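PDB 4E72: DUF3298 domain-containing protein from Pseudomonas aeruginosa, which is of unknown function but belongs to the DUF3298 family and is probably exported from the cytoplasm and anchored as a lipoprotein. Local coordinates for residues E41-P46 against R126-L131; A66-Y71 against S85-K90; L151-W156 against Y194-Y199; V180-G185 against P219-G224. All blocks are in the same frame, centred on the assembly; numbering follows the deposited sequence.

Overall arrangement
Interactions 1 and 2 both reach the mixed sheet of strands 12-19 to 129-130: helices 44-54 and 68-78, which follow each other in the chain, lie at these contacts, whose centres are about 19 Å apart. Interaction 2 is nested inside the chain loop that interaction 1 closes. Interactions 3 and 4 belong to the part around the three-stranded sheet; their segments alternate along the chain, and their centres are about 22 Å apart. Interactions 1 and 4 touch directly, through Leu-131, whose CD1 lies 3.8 Å from Leu-221 CD2 and 4.0 Å from Leu-182 CD1. Interaction 3 stands on the opposite side of the chain's centre from interactions 1 and 2, about 31 and 29 Å away between centres.

Interaction 1: E41-P46 against R126-L131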
loop_
_atom_site.group_PDB
_atom_site.type_symbol
_atom_site.label_atom_id
_atom_site.label_comp_id
_atom_site.label_asym_id
_atom_site.label_seq_id
_atom_site.Cartn_x
_atom_site.Cartn_y
_atom_site.Cartn_z
ATOM N N GLU A 41 -16.375 4.237 12.232
ATOM C CA GLU A 41 -16.312 2.947 11.528
ATOM C C GLU A 41 -15.341 1.990 12.286
ATOM O O GLU A 41 -14.244 1.734 11.801
ATOM C CB GLU A 41 -15.878 3.166 10.061
ATOM C CG GLU A 41 -16.235 2.038 9.109
ATOM C CD GLU A 41 -17.685 1.930 8.665
ATOM O OE1 GLU A 41 -18.441 2.921 8.797
ATOM O OE2 GLU A 41 -18.051 0.857 8.135
ATOM N N PRO A 42 -15.728 1.444 13.471
ATOM C CA PRO A 42 -14.796 0.588 14.238
ATOM C C PRO A 42 -14.388 -0.724 13.554
ATOM O O PRO A 42 -13.402 -1.322 13.989
ATOM C CB PRO A 42 -15.555 0.301 15.532
ATOM C CG PRO A 42 -17.003 0.499 15.177
ATOM C CD PRO A 42 -17.007 1.623 14.198
ATOM N N GLN A 43 -15.102 -1.156 12.481
ATOM C CA GLN A 43 -14.753 -2.374 11.716
ATOM C C GLN A 43 -13.415 -2.212 11.005
ATOM O O GLN A 43 -12.750 -3.202 10.742
ATOM C CB GLN A 43 -15.824 -2.724 10.664
ATOM C CG GLN A 43 -17.243 -2.817 11.192
ATOM C CD GLN A 43 -18.093 -1.793 10.508
ATOM O OE1 GLN A 43 -18.743 -2.078 9.501
ATOM N NE2 GLN A 43 -18.055 -0.561 11.004
ATOM N N LEU A 44 -13.043 -0.966 10.665
ATOM C CA LEU A 44 -11.797 -0.654 9.965
ATOM C C LEU A 44 -10.559 -0.831 10.844
ATOM O O LEU A 44 -9.495 -1.161 10.312
ATOM C CB LEU A 44 -11.826 0.782 9.421
ATOM C CG LEU A 44 -12.021 0.959 7.912
ATOM C CD1 LEU A 44 -12.124 2.434 7.556
ATOM C CD2 LEU A 44 -10.880 0.328 7.120
ATOM N N ASP A 45 -10.676 -0.579 12.165
ATOM C CA ASP A 45 -9.536 -0.674 13.100
ATOM C C ASP A 45 -8.820 -2.073 13.003
ATOM O O ASP A 45 -7.618 -2.055 12.718
ATOM C CB ASP A 45 -9.954 -0.345 14.560
ATOM C CG ASP A 45 -10.691 0.987 14.790
ATOM O OD1 ASP A 45 -10.827 1.777 13.823
ATOM O OD2 ASP A 45 -11.131 1.238 15.939
ATOM N N PRO A 46 -9.501 -3.263 13.129
ATOM C CA PRO A 46 -8.762 -4.542 13.023
ATOM C C PRO A 46 -8.315 -4.886 11.598
ATOM O O PRO A 46 -7.411 -5.713 11.426
ATOM C CB PRO A 46 -9.759 -5.583 13.536
ATOM C CG PRO A 46 -11.087 -4.976 13.359
ATOM C CD PRO A 46 -10.918 -3.499 13.493
ATOM N N ARG A 126 -20.289 2.200 1.934
ATOM C CA ARG A 126 -21.654 1.920 1.486
ATOM C C ARG A 126 -21.960 0.427 1.730
ATOM O O ARG A 126 -23.054 0.100 2.182
ATOM C CB ARG A 126 -21.814 2.308 -0.002
ATOM C CG ARG A 126 -23.251 2.343 -0.517
ATOM C CD ARG A 126 -23.263 2.496 -2.028
ATOM N NE ARG A 126 -24.616 2.470 -2.587
ATOM C CZ ARG A 126 -24.896 2.290 -3.877
ATOM N NH1 ARG A 126 -23.919 2.097 -4.757
ATOM N NH2 ARG A 126 -26.157 2.288 -4.293
ATOM N N GLN A 127 -20.965 -0.449 1.487
ATOM C CA GLN A 127 -21.025 -1.906 1.668
ATOM C C GLN A 127 -20.360 -2.414 2.977
ATOM O O GLN A 127 -20.596 -3.565 3.347
ATOM C CB GLN A 127 -20.331 -2.609 0.487
ATOM C CG GLN A 127 -21.073 -2.541 -0.841
ATOM C CD GLN A 127 -20.257 -3.211 -1.922
ATOM O OE1 GLN A 127 -20.436 -4.398 -2.216
ATOM N NE2 GLN A 127 -19.300 -2.489 -2.495
ATOM N N HIS A 128 -19.507 -1.586 3.644
ATOM C CA HIS A 128 -18.724 -1.937 4.853
ATOM C C HIS A 128 -17.819 -3.123 4.480
ATOM O O HIS A 128 -17.843 -4.184 5.102
ATOM C CB HIS A 128 -19.612 -2.227 6.085
ATOM C CG HIS A 128 -20.680 -1.204 6.312
ATOM N ND1 HIS A 128 -20.401 0.012 6.914
ATOM C CD2 HIS A 128 -21.996 -1.248 6.001
ATOM C CE1 HIS A 128 -21.555 0.661 6.961
ATOM N NE2 HIS A 128 -22.542 -0.056 6.422
ATOM N N LYS A 129 -17.038 -2.925 3.415
ATOM C CA LYS A 129 -16.218 -3.950 2.791
ATOM C C LYS A 129 -14.901 -3.405 2.241
ATOM O O LYS A 129 -14.881 -2.328 1.654
ATOM C CB LYS A 129 -17.043 -4.503 1.610
ATOM C CG LYS A 129 -16.517 -5.759 0.935
ATOM C CD LYS A 129 -17.424 -6.141 -0.236
ATOM C CE LYS A 129 -17.007 -7.419 -0.909
ATOM N NZ LYS A 129 -18.157 -8.065 -1.598
ATOM N N VAL A 130 -13.847 -4.215 2.329
ATOM C CA VAL A 130 -12.565 -3.988 1.666
ATOM C C VAL A 130 -12.755 -4.524 0.248
ATOM O O VAL A 130 -13.163 -5.674 0.088
ATOM C CB VAL A 130 -11.373 -4.676 2.400
ATOM C CG1 VAL A 130 -10.095 -4.623 1.556
ATOM C CG2 VAL A 130 -11.128 -4.037 3.755
ATOM N N LEU A 131 -12.473 -3.716 -0.767
ATOM C CA LEU A 131 -12.601 -4.162 -2.155
ATOM C C LEU A 131 -11.284 -4.734 -2.686
ATOM O O LEU A 131 -10.229 -4.099 -2.590
ATOM C CB LEU A 131 -13.056 -3.019 -3.068
ATOM C CG LEU A 131 -14.274 -2.205 -2.627
ATOM C CD1 LEU A 131 -14.362 -0.924 -3.409
ATOM C CD2 LEU A 131 -15.578 -3.015 -2.741
#
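His-128 reaches across to Glu-41 and Gln-43. Starting at its CB, the first neighbour is the amide oxygen of Gln-43, with OE1 3.5 Å from His-128 CB. At CG the same OE1 and Glu-41 OE2 are equally far off, and the amide plane is turned 40° against the ring. Next in the ring, His-128 offers ND1 to Glu-41 OE2 in a hydrogen bond of 2.8 Å that is nearly straight (169°). The donor meets the syn lone pair of OE2, and carboxylate and ring lie almost coplanar, the acid standing at the ring edge. Beyond it, His-128 CE1 stays 3.7 Å from Glu-41 OE2. Glu-41 reaches this place with its chain bent at chi2 (76°). OE2 is gripped further by the hydroxyl of Tyr-123, and weakly by Gln-43 NE2, which should help fix the rotation of the carboxylate. Glu-41 itself is buried, while the histidine lies at the surface. Its backbone has the positive phi of the first position of a G1 beta bulge, in which His-128 and Lys-129 together face Asp-124, in the connection between strands 115-124 and 129-130 at the margin of the mixed sheet.

Interaction 2: A66-Y71 against S85-K90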
loop_
_atom_site.group_PDB
_atom_site.type_symbol
_atom_site.label_atom_id
_atom_site.label_comp_id
_atom_site.label_asym_id
_atom_site.label_seq_id
_atom_site.Cartn_x
_atom_site.Cartn_y
_atom_site.Cartn_z
ATOM N N ALA A 66 -0.772 -11.918 17.052
ATOM C CA ALA A 66 -2.187 -11.565 17.245
ATOM C C ALA A 66 -2.469 -10.059 17.193
ATOM O O ALA A 66 -3.621 -9.663 17.020
ATOM C CB ALA A 66 -2.667 -12.100 18.585
ATOM N N SER A 67 -1.431 -9.222 17.400
ATOM C CA SER A 67 -1.596 -7.788 17.465
ATOM C C SER A 67 -0.295 -7.073 17.203
ATOM O O SER A 67 0.790 -7.659 17.327
ATOM C CB SER A 67 -2.116 -7.389 18.845
ATOM O OG SER A 67 -1.170 -7.698 19.856
ATOM N N LEU A 68 -0.407 -5.773 16.920
ATOM C CA LEU A 68 0.740 -4.911 16.713
ATOM C C LEU A 68 1.594 -4.801 17.998
ATOM O O LEU A 68 2.811 -4.708 17.875
ATOM C CB LEU A 68 0.305 -3.526 16.189
ATOM C CG LEU A 68 -0.035 -3.531 14.697
ATOM C CD1 LEU A 68 -0.756 -2.256 14.296
ATOM C CD2 LEU A 68 1.229 -3.777 13.820
ATOM N N ALA A 69 0.977 -4.880 19.207
ATOM C CA ALA A 69 1.723 -4.856 20.484
ATOM C C ALA A 69 2.471 -6.172 20.672
ATOM O O ALA A 69 3.580 -6.164 21.189
ATOM C CB ALA A 69 0.781 -4.619 21.654
ATOM N N ALA A 70 1.853 -7.314 20.261
ATOM C CA ALA A 70 2.519 -8.615 20.324
ATOM C C ALA A 70 3.705 -8.628 19.339
ATOM O O ALA A 70 4.767 -9.139 19.685
ATOM C CB ALA A 70 1.543 -9.752 20.027
ATOM N N TYR A 71 3.537 -8.031 18.142
ATOM C CA TYR A 71 4.612 -7.954 17.136
ATOM C C TYR A 71 5.797 -7.120 17.659
ATOM O O TYR A 71 6.943 -7.543 17.527
ATOM C CB TYR A 71 4.120 -7.369 15.788
ATOM C CG TYR A 71 5.262 -7.035 14.843
ATOM C CD1 TYR A 71 5.964 -8.041 14.185
ATOM C CD2 TYR A 71 5.685 -5.716 14.663
ATOM C CE1 TYR A 71 7.051 -7.747 13.371
ATOM C CE2 TYR A 71 6.794 -5.413 13.869
ATOM C CZ TYR A 71 7.454 -6.431 13.202
ATOM O OH TYR A 71 8.487 -6.152 12.344
ATOM N N SER A 85 12.254 -1.769 12.680
ATOM C CA SER A 85 11.028 -2.100 11.990
ATOM C C SER A 85 10.077 -0.899 12.087
ATOM O O SER A 85 9.854 -0.369 13.185
ATOM C CB SER A 85 10.418 -3.379 12.576
ATOM O OG SER A 85 9.124 -3.627 12.056
ATOM N N TYR A 86 9.570 -0.445 10.913
ATOM C CA TYR A 86 8.649 0.683 10.746
ATOM C C TYR A 86 7.406 0.200 10.062
ATOM O O TYR A 86 7.504 -0.462 9.034
ATOM C CB TYR A 86 9.268 1.830 9.896
ATOM C CG TYR A 86 10.456 2.537 10.505
ATOM C CD1 TYR A 86 11.732 1.987 10.431
ATOM C CD2 TYR A 86 10.324 3.797 11.075
ATOM C CE1 TYR A 86 12.838 2.637 10.987
ATOM C CE2 TYR A 86 11.422 4.464 11.628
ATOM C CZ TYR A 86 12.680 3.881 11.575
ATOM O OH TYR A 86 13.766 4.533 12.107
ATOM N N LEU A 87 6.245 0.544 10.611
ATOM C CA LEU A 87 4.934 0.223 10.047
ATOM C C LEU A 87 4.072 1.464 10.076
ATOM O O LEU A 87 4.006 2.166 11.109
ATOM C CB LEU A 87 4.228 -0.916 10.808
ATOM C CG LEU A 87 4.796 -2.332 10.680
ATOM C CD1 LEU A 87 4.138 -3.224 11.715
ATOM C CD2 LEU A 87 4.575 -2.910 9.289
ATOM N N GLN A 88 3.428 1.757 8.953
ATOM C CA GLN A 88 2.614 2.961 8.883
ATOM C C GLN A 88 1.368 2.771 8.020
ATOM O O GLN A 88 1.418 2.207 6.914
ATOM C CB GLN A 88 3.451 4.151 8.366
ATOM C CG GLN A 88 2.664 5.453 8.327
ATOM C CD GLN A 88 3.327 6.456 7.446
ATOM O OE1 GLN A 88 4.223 7.178 7.869
ATOM N NE2 GLN A 88 2.887 6.526 6.199
ATOM N N ALA A 89 0.257 3.280 8.549
ATOM C CA ALA A 89 -1.046 3.329 7.901
ATOM C C ALA A 89 -1.539 4.750 7.948
ATOM O O ALA A 89 -1.546 5.370 9.032
ATOM C CB ALA A 89 -2.027 2.404 8.605
ATOM N N LYS A 90 -1.864 5.301 6.773
ATOM C CA LYS A 90 -2.397 6.664 6.653
ATOM C C LYS A 90 -3.485 6.723 5.577
ATOM O O LYS A 90 -3.458 5.960 4.597
ATOM C CB LYS A 90 -1.303 7.733 6.405
ATOM C CG LYS A 90 -0.519 7.600 5.104
ATOM C CD LYS A 90 0.202 8.896 4.758
ATOM C CE LYS A 90 0.510 8.986 3.280
ATOM N NZ LYS A 90 1.094 10.308 2.905
#
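The hydroxyls of Tyr-71 and Ser-85 meet in a short hydrogen bond, 2.6 Å from Tyr-71 OH to Ser-85 OG. Ser-85 OG sits at the edge of the phenol ring and near its plane, 3.5 Å from Tyr-71 CE2. Both groups extend from their backbones in the same fashion: Tyr-71 CG lies trans to its own N (chi1 169°), as does Ser-85 OG (chi1 172°), which brings the two hydroxyls together. Next along the strand on the same face, Leu-87 pushes one methyl between two residues of the helix. Its CD1 is 3.6 Å from Leu-68 CD2 and 4.1 Å from Tyr-71 CE2, the latter approach neither over the face of the ring nor at its edge. The contact thus docks the first turn of helix 68-78 on strand 84-95, an inner strand of the mixed sheet, and Ser-85 and Leu-87 are also joined through their backbones to strand 30-37. Helix 44-54 packs beside this place, Leu-53 touching both Leu-68 and Tyr-71, while Thr-56 in the following loop reaches Tyr-71 and Leu-87. The start of helix 68-78 is fixed by Ser-67 at the N-cap: its OG accepts from Ala-70 N at 3.1 Å with an angle of 156°. The carbonyl of the same serine takes the first turn's backbone bond, Tyr-71 N lying 2.9 Å from Ser-67 O.

Interaction 3: L151-W156 against Y194-Y199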
loop_
_atom_site.group_PDB
_atom_site.type_symbol
_atom_site.label_atom_id
_atom_site.label_comp_id
_atom_site.label_asym_id
_atom_site.label_seq_id
_atom_site.Cartn_x
_atom_site.Cartn_y
_atom_site.Cartn_z
ATOM N N LEU A 151 -0.726 0.161 -21.059
ATOM C CA LEU A 151 -0.734 1.484 -21.691
ATOM C C LEU A 151 -0.219 2.539 -20.688
ATOM O O LEU A 151 0.614 3.376 -21.059
ATOM C CB LEU A 151 -2.158 1.818 -22.214
ATOM C CG LEU A 151 -2.407 3.220 -22.813
ATOM C CD1 LEU A 151 -1.520 3.500 -24.040
ATOM C CD2 LEU A 151 -3.881 3.410 -23.123
ATOM N N ALA A 152 -0.672 2.453 -19.413
ATOM C CA ALA A 152 -0.237 3.317 -18.306
ATOM C C ALA A 152 1.271 3.125 -18.009
ATOM O O ALA A 152 1.939 4.067 -17.578
ATOM C CB ALA A 152 -1.065 3.025 -17.064
ATOM N N HIS A 153 1.805 1.909 -18.279
ATOM C CA HIS A 153 3.220 1.614 -18.162
ATOM C C HIS A 153 3.983 2.402 -19.230
ATOM O O HIS A 153 5.005 3.034 -18.922
ATOM C CB HIS A 153 3.493 0.106 -18.278
ATOM C CG HIS A 153 4.940 -0.266 -18.062
ATOM N ND1 HIS A 153 5.708 -0.810 -19.080
ATOM C CD2 HIS A 153 5.723 -0.115 -16.967
ATOM C CE1 HIS A 153 6.913 -0.996 -18.569
ATOM N NE2 HIS A 153 6.975 -0.591 -17.305
ATOM N N LYS A 154 3.470 2.375 -20.480
ATOM C CA LYS A 154 4.067 3.069 -21.626
ATOM C C LYS A 154 4.088 4.581 -21.377
ATOM O O LYS A 154 5.120 5.214 -21.616
ATOM C CB LYS A 154 3.339 2.723 -22.934
ATOM C CG LYS A 154 3.381 1.234 -23.263
ATOM C CD LYS A 154 4.292 0.899 -24.430
ATOM C CE LYS A 154 3.958 -0.454 -25.028
ATOM N NZ LYS A 154 2.604 -0.476 -25.654
ATOM N N ALA A 155 2.998 5.129 -20.790
ATOM C CA ALA A 155 2.924 6.542 -20.429
ATOM C C ALA A 155 3.955 6.871 -19.347
ATOM O O ALA A 155 4.597 7.905 -19.443
ATOM C CB ALA A 155 1.523 6.903 -19.963
ATOM N N TRP A 156 4.139 5.980 -18.349
ATOM C CA TRP A 156 5.107 6.112 -17.254
ATOM C C TRP A 156 6.546 6.084 -17.796
ATOM O O TRP A 156 7.385 6.849 -17.316
ATOM C CB TRP A 156 4.905 5.012 -16.201
ATOM C CG TRP A 156 5.898 5.051 -15.079
ATOM C CD1 TRP A 156 5.825 5.801 -13.946
ATOM C CD2 TRP A 156 7.128 4.307 -14.989
ATOM N NE1 TRP A 156 6.946 5.601 -13.171
ATOM C CE2 TRP A 156 7.767 4.699 -13.794
ATOM C CE3 TRP A 156 7.756 3.357 -15.815
ATOM C CZ2 TRP A 156 9.003 4.172 -13.397
ATOM C CZ3 TRP A 156 8.990 2.846 -15.428
ATOM C CH2 TRP A 156 9.591 3.240 -14.226
ATOM N N TYR A 194 11.972 -2.548 -6.909
ATOM C CA TYR A 194 12.666 -3.624 -7.601
ATOM C C TYR A 194 11.725 -4.601 -8.334
ATOM O O TYR A 194 12.093 -5.754 -8.502
ATOM C CB TYR A 194 13.542 -4.396 -6.574
ATOM C CG TYR A 194 14.819 -4.973 -7.131
ATOM C CD1 TYR A 194 15.859 -4.144 -7.548
ATOM C CD2 TYR A 194 15.030 -6.349 -7.151
ATOM C CE1 TYR A 194 17.067 -4.671 -7.998
ATOM C CE2 TYR A 194 16.245 -6.887 -7.568
ATOM C CZ TYR A 194 17.250 -6.046 -8.018
ATOM O OH TYR A 194 18.415 -6.574 -8.511
ATOM N N SER A 195 10.542 -4.150 -8.819
ATOM C CA SER A 195 9.655 -5.045 -9.571
ATOM C C SER A 195 9.611 -4.649 -11.045
ATOM O O SER A 195 9.697 -5.531 -11.890
ATOM C CB SER A 195 8.248 -5.069 -8.982
ATOM O OG SER A 195 7.702 -3.770 -8.925
ATOM N N ILE A 196 9.455 -3.329 -11.353
ATOM C CA ILE A 196 9.427 -2.783 -12.713
ATOM C C ILE A 196 10.503 -1.686 -12.886
ATOM O O ILE A 196 10.570 -1.040 -13.946
ATOM C CB ILE A 196 8.012 -2.274 -13.155
ATOM C CG1 ILE A 196 7.448 -1.164 -12.201
ATOM C CG2 ILE A 196 7.040 -3.456 -13.387
ATOM C CD1 ILE A 196 6.425 -0.215 -12.835
ATOM N N ALA A 197 11.354 -1.482 -11.858
ATOM C CA ALA A 197 12.416 -0.464 -11.903
ATOM C C ALA A 197 13.424 -0.693 -10.801
ATOM O O ALA A 197 13.044 -1.263 -9.790
ATOM C CB ALA A 197 11.806 0.933 -11.757
ATOM N N PRO A 198 14.653 -0.135 -10.878
ATOM C CA PRO A 198 15.589 -0.264 -9.734
ATOM C C PRO A 198 15.088 0.533 -8.531
ATOM O O PRO A 198 14.182 1.363 -8.677
ATOM C CB PRO A 198 16.914 0.329 -10.268
ATOM C CG PRO A 198 16.751 0.438 -11.741
ATOM C CD PRO A 198 15.270 0.604 -12.003
ATOM N N TYR A 199 15.688 0.310 -7.354
ATOM C CA TYR A 199 15.357 0.997 -6.087
ATOM C C TYR A 199 15.414 2.522 -6.193
ATOM O O TYR A 199 14.642 3.185 -5.516
ATOM C CB TYR A 199 16.304 0.542 -4.973
ATOM C CG TYR A 199 15.766 -0.583 -4.120
ATOM C CD1 TYR A 199 15.810 -1.902 -4.561
ATOM C CD2 TYR A 199 15.273 -0.339 -2.842
ATOM C CE1 TYR A 199 15.290 -2.941 -3.789
ATOM C CE2 TYR A 199 14.789 -1.378 -2.040
ATOM C CZ TYR A 199 14.782 -2.677 -2.525
ATOM O OH TYR A 199 14.304 -3.710 -1.748
HETATM O O HOH W 1 9.684 -0.948 -16.449
#
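Helix 142-159 presents two aromatic side chains, His-153 and Trp-156, to Ile-196 and Ala-197 of the loop that links strands 187-190 and 205-208. Spaced three residues apart, they project from one face of the helix, both rings extended away from their own amide nitrogens (chi1 -176° for His-153). Between His-153 and the loop the direct contact is thin: CD2 of the ring lies 4.2 Å from Ile-196 CD1, which comes at the ring edge near its plane. The imidazole and the isoleucine chain run antiparallel to each other where they pass. A water makes the polar link, placed in the plane of the imidazole, 2.9 Å from His-153 NE2, and donating to the carbonyl of Ile-196 at 2.7 Å from its O. One loop residue therefore meets the histidine twice, through its terminal methyl and, by way of the water, through its backbone. Both elements fall within the DUF3298 family region, where the helix covers the three-stranded antiparallel sheet: Leu-206 on strand 205-208 touches His-153, Trp-156 and Ile-196 alike. Trp-156 meets the loop with the far corner of its indole, CH2 standing 4.0 Å from Ala-197 CB, and the methyl approaches obliquely to the ring. Ile-196 holds CG1 wedged between its own N and C (chi1 58°), which brings the ethyl branch to the helix. Phe-168 of helix 166-171 also touches Ala-197, and the ring of Phe-174 meets that of His-153 with planes about 40° apart.

Interaction 4: V180-G185 against P219-G224; sequences VALTFG and PNLFPG
Phe-184 lays its ring obliquely against Pro-223, CD1 coming within 3.5 Å of the proline CB. The carbonyl of Phe-184 touches the same proline, its O lying 3.3 Å from Pro-223 CG, so side chain and backbone both rest on one pyrrolidine. Farther out on the ring, Gly-224 O stands near the ring plane at the edge, 3.5 Å from Phe-184 CE1, where the slightly positive hydrogens of an aromatic rim suit a carbonyl. A chi1 of -176° swings the phenyl away from its own nitrogen and over to both residues. The second patch is purely aliphatic: Leu-182 CD1 lies 4.1 Å from Leu-221 CB and equally close to its CD2. Leu-182 is the centre of an inverse gamma turn, closed by a weak bond from Thr-183 N to Ala-181 O, which bends the chain as it leaves strand 179-181 of the three-stranded sheet. Across from it, Leu-221 ends a short 3-10 segment in the C-terminal tail, secured by a backbone bond of 3.1 Å from Phe-222 N to Pro-219 O. Around this shell, Tyr-210 packs on Leu-182 and Pro-223 and bonds the carbonyl of Thr-183 through its hydroxyl. Asn-122 and His-95 hold the backbone N and O of Leu-182, Glu-93 accepts from Phe-184 N, and Asp-96 takes Gly-224 N.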
loop_
_atom_site.group_PDB
_atom_site.type_symbol
_atom_site.label_atom_id
_atom_site.label_comp_id
_atom_site.label_asym_id
_atom_site.label_seq_id
_atom_site.Cartn_x
_atom_site.Cartn_y
_atom_site.Cartn_z
ATOM N N VAL A 180 -3.578 -1.751 -5.992
ATOM C CA VAL A 180 -4.433 -0.972 -6.870
ATOM C C VAL A 180 -5.295 -0.101 -5.998
ATOM O O VAL A 180 -5.979 -0.632 -5.134
ATOM C CB VAL A 180 -5.299 -1.912 -7.774
ATOM C CG1 VAL A 180 -6.314 -1.121 -8.623
ATOM C CG2 VAL A 180 -4.436 -2.802 -8.665
ATOM N N ALA A 181 -5.303 1.220 -6.228
ATOM C CA ALA A 181 -6.147 2.112 -5.443
ATOM C C ALA A 181 -7.131 2.881 -6.310
ATOM O O ALA A 181 -6.764 3.377 -7.389
ATOM C CB ALA A 181 -5.307 3.069 -4.650
ATOM N N LEU A 182 -8.396 2.988 -5.821
ATOM C CA LEU A 182 -9.443 3.735 -6.485
ATOM C C LEU A 182 -9.297 5.222 -6.108
ATOM O O LEU A 182 -10.141 5.795 -5.411
ATOM C CB LEU A 182 -10.845 3.178 -6.144
ATOM C CG LEU A 182 -11.215 1.784 -6.724
ATOM C CD1 LEU A 182 -12.584 1.343 -6.224
ATOM C CD2 LEU A 182 -11.227 1.790 -8.270
ATOM N N THR A 183 -8.191 5.847 -6.564
ATOM C CA THR A 183 -7.922 7.260 -6.304
ATOM C C THR A 183 -8.894 8.101 -7.190
ATOM O O THR A 183 -9.532 7.580 -8.120
ATOM C CB THR A 183 -6.427 7.565 -6.451
ATOM O OG1 THR A 183 -5.916 6.857 -7.571
ATOM C CG2 THR A 183 -5.633 7.145 -5.221
ATOM N N PHE A 184 -9.106 9.349 -6.807
ATOM C CA PHE A 184 -10.109 10.195 -7.457
ATOM C C PHE A 184 -9.736 10.595 -8.900
ATOM O O PHE A 184 -10.606 10.565 -9.759
ATOM C CB PHE A 184 -10.395 11.442 -6.610
ATOM C CG PHE A 184 -11.483 12.336 -7.139
ATOM C CD1 PHE A 184 -12.810 12.135 -6.775
ATOM C CD2 PHE A 184 -11.182 13.406 -7.979
ATOM C CE1 PHE A 184 -13.827 12.952 -7.288
ATOM C CE2 PHE A 184 -12.200 14.230 -8.486
ATOM C CZ PHE A 184 -13.515 13.997 -8.135
ATOM N N GLY A 185 -8.469 10.935 -9.146
ATOM C CA GLY A 185 -8.032 11.432 -10.449
ATOM C C GLY A 185 -7.892 10.411 -11.547
ATOM O O GLY A 185 -8.137 10.720 -12.714
ATOM N N PRO A 219 -19.212 0.743 -12.916
ATOM C CA PRO A 219 -19.521 2.189 -12.998
ATOM C C PRO A 219 -19.763 2.902 -11.651
ATOM O O PRO A 219 -19.441 4.083 -11.530
ATOM C CB PRO A 219 -20.782 2.232 -13.858
ATOM C CG PRO A 219 -20.775 0.959 -14.622
ATOM C CD PRO A 219 -20.147 -0.060 -13.726
ATOM N N ASN A 220 -20.334 2.200 -10.653
ATOM C CA ASN A 220 -20.649 2.722 -9.308
ATOM C C ASN A 220 -19.400 3.061 -8.465
ATOM O O ASN A 220 -19.535 3.652 -7.387
ATOM C CB ASN A 220 -21.519 1.712 -8.539
ATOM C CG ASN A 220 -21.101 0.246 -8.671
ATOM O OD1 ASN A 220 -21.502 -0.473 -9.608
ATOM N ND2 ASN A 220 -20.337 -0.246 -7.704
ATOM N N LEU A 221 -18.204 2.680 -8.945
ATOM C CA LEU A 221 -16.936 2.917 -8.280
ATOM C C LEU A 221 -16.159 4.055 -8.955
ATOM O O LEU A 221 -15.072 4.410 -8.487
ATOM C CB LEU A 221 -16.093 1.628 -8.247
ATOM C CG LEU A 221 -16.641 0.500 -7.373
ATOM C CD1 LEU A 221 -15.850 -0.782 -7.596
ATOM C CD2 LEU A 221 -16.637 0.886 -5.886
ATOM N N PHE A 222 -16.701 4.600 -10.068
ATOM C CA PHE A 222 -16.115 5.752 -10.744
ATOM C C PHE A 222 -16.277 6.977 -9.829
ATOM O O PHE A 222 -17.258 7.053 -9.075
ATOM C CB PHE A 222 -16.754 6.018 -12.121
ATOM C CG PHE A 222 -16.124 5.272 -13.283
ATOM C CD1 PHE A 222 -16.006 3.879 -13.262
ATOM C CD2 PHE A 222 -15.728 5.949 -14.430
ATOM C CE1 PHE A 222 -15.461 3.184 -14.356
ATOM C CE2 PHE A 222 -15.227 5.252 -15.537
ATOM C CZ PHE A 222 -15.047 3.880 -15.474
ATOM N N PRO A 223 -15.319 7.927 -9.849
ATOM C CA PRO A 223 -15.431 9.075 -8.942
ATOM C C PRO A 223 -16.600 9.996 -9.318
ATOM O O PRO A 223 -16.989 10.100 -10.496
ATOM C CB PRO A 223 -14.075 9.762 -9.077
ATOM C CG PRO A 223 -13.555 9.352 -10.397
ATOM C CD PRO A 223 -14.079 7.979 -10.653
ATOM N N GLY A 224 -17.180 10.608 -8.292
ATOM C CA GLY A 224 -18.292 11.533 -8.439
ATOM C C GLY A 224 -17.783 12.859 -8.961
ATOM O O GLY A 224 -17.165 13.626 -8.214
#